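Side-chain contacts in centrosomal protein 43 (Homo sapiens, PDB 2D68), which is required for anchoring microtubules to centrosomes and for forming cilia, and pairs with itself through the N-terminal domain described here: residues 25-28 with 29-33; 36-39 with 40-43; 45-48 with 49-53; 53-56 with 57-60. One frame throughout, in Å; residues are numbered along the deposited sequence.

Contact 1: 25-28 with 29-33; sequences VAEF and LQFFN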
# COMPACT_ATOMS: atom_id res chain seq x y z
N VAL B 25 -0.90 -3.40 -0.89
CA VAL B 25 -1.97 -2.42 -0.65
C VAL B 25 -3.28 -3.13 -0.27
O VAL B 25 -3.90 -2.77 0.75
CB VAL B 25 -2.13 -1.49 -1.86
CG1 VAL B 25 -3.36 -0.55 -1.67
CG2 VAL B 25 -0.87 -0.65 -2.04
N ALA B 26 -3.68 -4.14 -1.04
CA ALA B 26 -4.89 -4.90 -0.70
C ALA B 26 -4.79 -5.54 0.70
O ALA B 26 -5.77 -5.53 1.45
CB ALA B 26 -5.19 -5.95 -1.76
N GLU B 27 -3.60 -6.03 1.06
CA GLU B 27 -3.42 -6.66 2.37
C GLU B 27 -3.57 -5.64 3.48
O GLU B 27 -4.12 -5.95 4.52
CB GLU B 27 -2.08 -7.41 2.47
CG GLU B 27 -2.03 -8.40 3.67
CD GLU B 27 -1.56 -7.78 4.99
OE1 GLU B 27 -0.77 -6.82 4.96
OE2 GLU B 27 -1.96 -8.28 6.06
N PHE B 28 -3.09 -4.42 3.26
CA PHE B 28 -3.29 -3.36 4.22
C PHE B 28 -4.80 -3.11 4.43
O PHE B 28 -5.26 -3.00 5.57
CB PHE B 28 -2.58 -2.08 3.75
CG PHE B 28 -2.94 -0.87 4.55
CD1 PHE B 28 -2.19 -0.50 5.65
CD2 PHE B 28 -4.03 -0.08 4.20
CE1 PHE B 28 -2.55 0.61 6.41
CE2 PHE B 28 -4.38 1.04 4.95
CZ PHE B 28 -3.64 1.38 6.05
N LEU B 29 -5.56 -3.03 3.34
CA LEU B 29 -7.00 -2.81 3.45
C LEU B 29 -7.66 -3.94 4.21
O LEU B 29 -8.52 -3.72 5.09
CB LEU B 29 -7.63 -2.64 2.05
CG LEU B 29 -7.10 -1.49 1.21
CD1 LEU B 29 -7.74 -1.57 -0.21
CD2 LEU B 29 -7.40 -0.14 1.84
N GLN B 30 -7.27 -5.18 3.91
CA GLN B 30 -7.84 -6.34 4.60
C GLN B 30 -7.46 -6.37 6.08
O GLN B 30 -8.31 -6.63 6.96
CB GLN B 30 -7.47 -7.63 3.87
CG GLN B 30 -8.05 -7.63 2.45
CD GLN B 30 -8.17 -8.99 1.81
OE1 GLN B 30 -7.46 -9.29 0.86
NE2 GLN B 30 -9.11 -9.80 2.30
N PHE B 31 -6.20 -6.06 6.36
CA PHE B 31 -5.71 -6.05 7.75
C PHE B 31 -6.56 -5.16 8.68
O PHE B 31 -6.82 -5.53 9.83
CB PHE B 31 -4.23 -5.64 7.84
CG PHE B 31 -3.65 -5.85 9.21
CD1 PHE B 31 -3.17 -7.12 9.57
CD2 PHE B 31 -3.66 -4.83 10.16
CE1 PHE B 31 -2.67 -7.33 10.86
CE2 PHE B 31 -3.16 -5.03 11.45
CZ PHE B 31 -2.67 -6.30 11.79
N PHE B 32 -6.95 -3.99 8.18
CA PHE B 32 -7.71 -3.03 8.98
C PHE B 32 -9.21 -3.09 8.72
O PHE B 32 -9.95 -2.17 9.10
CB PHE B 32 -7.15 -1.63 8.82
CG PHE B 32 -5.84 -1.44 9.52
CD1 PHE B 32 -5.79 -1.48 10.91
CD2 PHE B 32 -4.66 -1.26 8.80
CE1 PHE B 32 -4.58 -1.35 11.59
CE2 PHE B 32 -3.44 -1.10 9.47
CZ PHE B 32 -3.41 -1.13 10.87
N ASN B 33 -9.66 -4.18 8.12
CA ASN B 33 -11.10 -4.38 7.84
C ASN B 33 -11.72 -3.20 7.10
O ASN B 33 -12.85 -2.78 7.41
CB ASN B 33 -11.85 -4.66 9.13
CG ASN B 33 -11.31 -5.89 9.84
OD1 ASN B 33 -10.86 -5.81 10.97
ND2 ASN B 33 -11.34 -7.02 9.16

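Contact 2: 36-39 with 40-43; sequences FTLA and VFQP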
# COMPACT_ATOMS: atom_id res chain seq x y z
N PHE B 36 -15.37 -1.73 2.81
CA PHE B 36 -16.00 -0.95 1.75
C PHE B 36 -14.97 -0.43 0.76
O PHE B 36 -15.19 -0.44 -0.46
CB PHE B 36 -16.88 0.14 2.33
CG PHE B 36 -18.03 -0.39 3.16
CD1 PHE B 36 -19.06 -1.10 2.55
CD2 PHE B 36 -18.07 -0.18 4.53
CE1 PHE B 36 -20.12 -1.61 3.31
CE2 PHE B 36 -19.13 -0.68 5.30
CZ PHE B 36 -20.15 -1.40 4.70
N THR B 37 -13.81 0.00 1.28
CA THR B 37 -12.72 0.36 0.39
C THR B 37 -12.32 -0.81 -0.51
O THR B 37 -12.16 -0.63 -1.72
CB THR B 37 -11.49 0.87 1.17
OG1 THR B 37 -11.89 1.94 2.04
CG2 THR B 37 -10.47 1.41 0.21
N LEU B 38 -12.17 -2.01 0.05
CA LEU B 38 -11.85 -3.18 -0.76
C LEU B 38 -12.92 -3.46 -1.82
O LEU B 38 -12.59 -3.82 -2.95
CB LEU B 38 -11.63 -4.41 0.14
CG LEU B 38 -11.05 -5.64 -0.53
CD1 LEU B 38 -9.62 -5.33 -1.00
CD2 LEU B 38 -11.06 -6.77 0.48
N ALA B 39 -14.18 -3.27 -1.46
CA ALA B 39 -15.31 -3.52 -2.35
C ALA B 39 -15.26 -2.65 -3.61
O ALA B 39 -15.78 -3.05 -4.65
CB ALA B 39 -16.61 -3.28 -1.60
N VAL B 40 -14.66 -1.46 -3.49
CA VAL B 40 -14.47 -0.57 -4.65
C VAL B 40 -13.11 -0.79 -5.31
O VAL B 40 -13.00 -0.78 -6.55
CB VAL B 40 -14.66 0.91 -4.24
CG1 VAL B 40 -14.42 1.86 -5.41
CG2 VAL B 40 -16.05 1.11 -3.71
N PHE B 41 -12.09 -0.99 -4.49
CA PHE B 41 -10.73 -1.30 -4.99
C PHE B 41 -10.70 -2.45 -5.99
O PHE B 41 -10.07 -2.36 -7.05
CB PHE B 41 -9.82 -1.62 -3.80
CG PHE B 41 -8.38 -1.92 -4.16
CD1 PHE B 41 -7.46 -0.89 -4.28
CD2 PHE B 41 -7.95 -3.24 -4.34
CE1 PHE B 41 -6.11 -1.16 -4.58
CE2 PHE B 41 -6.61 -3.52 -4.65
CZ PHE B 41 -5.70 -2.48 -4.77
N GLN B 42 -11.37 -3.54 -5.66
CA GLN B 42 -11.34 -4.72 -6.52
C GLN B 42 -11.90 -4.48 -7.94
O GLN B 42 -11.20 -4.75 -8.93
CB GLN B 42 -11.91 -5.92 -5.80
CG GLN B 42 -11.06 -6.29 -4.57
CD GLN B 42 -11.41 -7.62 -3.97
OE1 GLN B 42 -12.59 -7.99 -3.87
NE2 GLN B 42 -10.39 -8.36 -3.55
N PRO B 43 -13.14 -3.96 -8.07
CA PRO B 43 -13.56 -3.66 -9.44
C PRO B 43 -12.75 -2.54 -10.10
O PRO B 43 -12.51 -2.59 -11.31
CB PRO B 43 -15.04 -3.24 -9.30
CG PRO B 43 -15.21 -2.87 -7.88
CD PRO B 43 -14.20 -3.66 -7.09

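Contact 3: 45-48 with 49-53; sequences TSTL and QGLEG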
# COMPACT_ATOMS: atom_id res chain seq x y z
N THR B 45 -9.63 -1.82 -9.89
CA THR B 45 -8.34 -2.33 -10.33
C THR B 45 -8.45 -3.61 -11.16
O THR B 45 -7.43 -4.17 -11.57
CB THR B 45 -7.43 -2.64 -9.13
OG1 THR B 45 -8.04 -3.65 -8.32
CG2 THR B 45 -7.14 -1.40 -8.29
N SER B 46 -9.68 -4.06 -11.42
CA SER B 46 -9.88 -5.32 -12.14
C SER B 46 -9.19 -6.49 -11.41
O SER B 46 -8.52 -7.34 -12.04
CB SER B 46 -9.41 -5.18 -13.60
OG SER B 46 -10.13 -4.16 -14.26
N THR B 47 -9.33 -6.52 -10.09
CA THR B 47 -8.77 -7.61 -9.27
C THR B 47 -9.87 -8.31 -8.45
O THR B 47 -9.67 -8.66 -7.29
CB THR B 47 -7.57 -7.13 -8.38
OG1 THR B 47 -8.00 -6.19 -7.40
CG2 THR B 47 -6.46 -6.52 -9.26
N LEU B 48 -11.03 -8.52 -9.08
CA LEU B 48 -12.17 -9.15 -8.40
C LEU B 48 -11.85 -10.54 -7.82
O LEU B 48 -12.41 -10.94 -6.79
CB LEU B 48 -13.44 -9.15 -9.28
CG LEU B 48 -14.13 -7.77 -9.46
CD1 LEU B 48 -15.21 -7.80 -10.53
CD2 LEU B 48 -14.70 -7.24 -8.15
N GLN B 49 -10.92 -11.23 -8.46
CA GLN B 49 -10.46 -12.56 -8.01
C GLN B 49 -9.48 -12.47 -6.83
O GLN B 49 -9.13 -13.49 -6.22
CB GLN B 49 -9.83 -13.32 -9.18
CG GLN B 49 -10.84 -13.61 -10.31
CD GLN B 49 -12.01 -14.47 -9.83
OE1 GLN B 49 -13.03 -13.96 -9.36
NE2 GLN B 49 -11.86 -15.78 -9.93
N GLY B 50 -9.06 -11.26 -6.50
CA GLY B 50 -8.15 -11.06 -5.37
C GLY B 50 -6.71 -11.21 -5.76
O GLY B 50 -6.34 -12.02 -6.62
N LEU B 51 -5.88 -10.37 -5.15
CA LEU B 51 -4.43 -10.45 -5.35
C LEU B 51 -3.83 -11.51 -4.42
O LEU B 51 -4.56 -12.23 -3.73
CB LEU B 51 -3.82 -9.07 -5.16
CG LEU B 51 -4.28 -8.06 -6.23
CD1 LEU B 51 -4.06 -6.60 -5.77
CD2 LEU B 51 -3.58 -8.34 -7.55
N GLU B 52 -2.50 -11.62 -4.41
CA GLU B 52 -1.85 -12.64 -3.57
C GLU B 52 -2.03 -12.40 -2.08
O GLU B 52 -2.06 -11.26 -1.63
CB GLU B 52 -0.37 -12.79 -3.93
CG GLU B 52 -0.12 -13.62 -5.20
CD GLU B 52 -0.69 -12.95 -6.43
OE1 GLU B 52 -0.25 -11.83 -6.74
OE2 GLU B 52 -1.58 -13.55 -7.08
N GLY B 53 -2.16 -13.48 -1.33
CA GLY B 53 -2.42 -13.37 0.11
C GLY B 53 -1.22 -12.95 0.93
O GLY B 53 -0.07 -13.09 0.51

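Contact 4: 53-56 with 57-60; sequences GREN and LARD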
# COMPACT_ATOMS: atom_id res chain seq x y z
N GLY B 53 -2.16 -13.48 -1.33
CA GLY B 53 -2.42 -13.37 0.11
C GLY B 53 -1.22 -12.95 0.93
O GLY B 53 -0.07 -13.09 0.51
N ARG B 54 -1.49 -12.47 2.14
CA ARG B 54 -0.45 -12.05 3.07
C ARG B 54 0.76 -13.00 3.18
O ARG B 54 1.90 -12.56 3.09
CB ARG B 54 -1.04 -11.85 4.46
CG ARG B 54 -0.01 -11.40 5.49
CD ARG B 54 -0.63 -11.27 6.84
NE ARG B 54 0.42 -11.00 7.83
CZ ARG B 54 0.55 -9.88 8.52
NH1 ARG B 54 -0.30 -8.87 8.34
NH2 ARG B 54 1.55 -9.77 9.39
N GLU B 55 0.51 -14.30 3.39
CA GLU B 55 1.64 -15.21 3.64
C GLU B 55 2.44 -15.53 2.37
O GLU B 55 3.66 -15.74 2.42
CB GLU B 55 1.19 -16.48 4.37
CG GLU B 55 0.27 -16.23 5.58
CD GLU B 55 0.80 -15.17 6.56
OE1 GLU B 55 2.03 -14.92 6.59
OE2 GLU B 55 -0.04 -14.62 7.31
N ASN B 56 1.75 -15.50 1.23
CA ASN B 56 2.39 -15.56 -0.08
C ASN B 56 3.35 -14.37 -0.22
O ASN B 56 4.52 -14.51 -0.59
CB ASN B 56 1.29 -15.55 -1.15
CG ASN B 56 1.82 -15.52 -2.57
OD1 ASN B 56 2.72 -14.77 -2.91
ND2 ASN B 56 1.20 -16.32 -3.42
N LEU B 57 2.85 -13.18 0.10
CA LEU B 57 3.68 -11.98 0.01
C LEU B 57 4.87 -12.04 0.96
O LEU B 57 5.97 -11.69 0.57
CB LEU B 57 2.84 -10.74 0.31
CG LEU B 57 1.61 -10.57 -0.56
CD1 LEU B 57 0.87 -9.33 -0.11
CD2 LEU B 57 1.94 -10.45 -2.03
N ALA B 58 4.63 -12.48 2.20
CA ALA B 58 5.72 -12.56 3.18
C ALA B 58 6.81 -13.51 2.69
O ALA B 58 8.00 -13.20 2.77
CB ALA B 58 5.19 -12.99 4.52
N ARG B 59 6.39 -14.66 2.16
CA ARG B 59 7.34 -15.61 1.56
C ARG B 59 8.18 -14.95 0.46
O ARG B 59 9.41 -15.07 0.44
CB ARG B 59 6.59 -16.83 1.03
CG ARG B 59 7.46 -18.02 0.63
CD ARG B 59 6.59 -19.17 0.07
NE ARG B 59 5.38 -19.30 0.85
CZ ARG B 59 4.12 -19.15 0.42
NH1 ARG B 59 3.83 -18.91 -0.86
NH2 ARG B 59 3.14 -19.27 1.30
N ASP B 60 7.51 -14.20 -0.42
CA ASP B 60 8.16 -13.50 -1.51
C ASP B 60 9.20 -12.49 -1.01
O ASP B 60 10.29 -12.37 -1.57
CB ASP B 60 7.11 -12.75 -2.32
CG ASP B 60 6.92 -13.30 -3.70
OD1 ASP B 60 6.55 -12.48 -4.57
OD2 ASP B 60 7.14 -14.51 -3.93
O HOH W 1 5.38 -16.58 -2.43
O HOH W 2 3.76 -12.67 -4.28

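Contact 1: 25-28 with 29-33
Phe28, in the last turn of helix 16-31, and Phe32, just past its end, meet as an offset edge-to-face pair. The edge of Phe32 is turned to the face of Phe28, with centroids 5.3 Å apart and planes inclined at 63°. Phe32 CD2 lies over the rim of that face, and the shortest approach is 3.6 Å, from Phe28 CE1 to Phe32 CE2. CG of Phe28 stands opposite its own N (chi1 170°), which sets the ring beside its carbonyl, on the flank where Phe32 emerges. With an alanine here, the edge of Phe32 would probably lose its aromatic face, and a gap would be likely toward Val21 of the second subunit. Leu29, likewise buried, rests CG 3.5 Å from Val25 O, the acceptor of its own amide, while its CD2 lies 4.1 Å from Phe28 CD2. Its branched end also packs on Thr37 and Phe41, and on Phe41 of the second subunit, as suits an aliphatic residue in a LisH-type dimer core. The helix closes here in a Schellman motif: Asn33, in the positive-phi position, gives its N-H to Gln30 O, and Leu34 N reaches Leu29 O. On another flank Glu27 runs alongside Phe31, OE2 lying 3.9 Å from Phe31 CD1. That buried carboxylate is satisfied by Arg54, through a salt bridge to OE2, and by Leu74 N, which bonds OE1.

Contact 2: 36-39 with 40-43
Leu38 and Gln42 lie one turn apart on helix 35-45, a helix of the LisH motif that packs against helix 16-31 and against the second subunit. Their side chains cross obliquely. Leu38 CG faces the amide carbon of Gln42, and Leu38 CD1 approaches Gln42 CG to 4.0 Å, so the aliphatic part of the glutamine serves as a hydrocarbon neighbour while its amide end lies over the leucine. With Gln42 CG pointing away from its own carbonyl carbon, a chi1 of -63° sets that atom 3.3 Å from Leu38 O, and the extended chain beyond it carries the amide over Leu38. The same oxygen accepts the backbone N-H of Gln42. The same methyl, Leu38 CD1, lies 4.3 Å from Phe41 CD2, a looser meeting. Phe41, whose ring leads away from this turn, packs on Ala26 and Leu29, and a large flat apolar side chain suits that place between helices.

Val40 and Thr37 serve the dimer. CG2 of Val40 comes 3.7 Å from Phe36 O, and the branched side chain packs on Phe36 of the second subunit, whereas Thr37 OG1 is bonded to Glu44 of that subunit. A small residue, Ala39, suits the exposed side. Beyond it the helix kinks: Pro43 has no N-H to give to the preceding turn, and its ring carbon CD stands instead 3.0 Å from Ala39 O.

Contact 3: 45-48 with 49-53
Thr47 and Leu51 meet in the connection between helices 35-45 and 54-61, their side chains crossing at a slant. At the root of the threonine, Thr47 CB lies 4.0 Å from Leu51 CG. From there the two branches part. The methyl, Thr47 CG2, opposite the carbonyl carbon, reaches Leu51 CD2 at 3.8 Å and makes the main apolar touch of the pair. The hydroxyl takes the place between backbone N and carbonyl carbon (chi1 66°) and turns back along the chain, where Thr47 OG1 lies 2.7 Å from Thr45 OG1, hydroxyl against hydroxyl. Thr45 OG1 is in turn hydrogen-bonded to Phe41 O, in the last turn of the helix. A beta-branched residue with one methyl and one hydroxyl thus serves both sides: it packs on Leu51 with the one and meets the helix end with the other.

The backbone forms a type I beta turn from Thr47 to Gly50, closed by a hydrogen bond from Gly50 N to Thr47 O at 2.8 Å. It follows directly on a Schellman motif in which Ser46 takes positive phi. Gly50 also has positive phi (87°), and a CB there would press on the carbonyl O of the residue before, hence glycine. Leu48, though exposed, packs its side chain on Gln42 and Pro43. Leu51 continues inward, its side chain resting on Arg19, Ala22 and Ser23 of helix 16-31.

Contact 4: 53-56 with 57-60
Leu57 turns its CG to Gly53 O, 3.2 Å away, and donates its backbone N-H to the same oxygen. Arg59, a turn beyond Glu55, folds back over the helix: bent at chi3 (-41°), its guanidinium lays one face over Glu55 O and Asn56 CA, NH1 lying 3.7 Å from the latter. Water then joins Asn56 to Asp60. One molecule donates to both side chains, 2.7 Å to Asn56 OD1 and weakly to Asp60 OD1; a second lies 2.9 Å from Asn56 O and close to Asp60 OD2, and accepts a weak bond from Arg59 NH1. Polar residues suit this wetted side. Further out, Leu57 points its buried branches to Leu20, Ser23 and Leu24 of helix 16-31 and to Leu74. A serine in its place would probably open a gap against helix 16-31 and lose the apolar touch on Leu74. Arg54 has salt bridges to Glu65 and Glu27 and bonds to carbonyl oxygens of Thr69 and Gly72, which hold its guanidinium in place at the start of the helix. Ala58, small enough to lie close, touches Leu74. With Gly53 in the N-cap position, these are the first two turns of an amphipathic helix, one face packed and the other in solvent.

Along the chain the contacts come in series, contacts 3 and 4 sharing Gly53. Contact 1 on helix 16-31 and contact 2 on helix 35-45 have centres about 11 Å apart and touch, packing two successive helices of the LisH region; both also meet the second subunit. Contact 3 leaves helix 35-45, its centre about 10 Å from that of contact 2, and leads across helix 16-31 to contact 4 on helix 54-61. Contacts 1 and 4, centres about 13 Å apart, are joined by the Glu27-Arg54 salt bridge. Contacts 2 and 4 lie on opposite sides of the chain's centre, centres about 21 Å apart. Helix 16-31 thus touches both helices, within a domain whose known role is dimerisation.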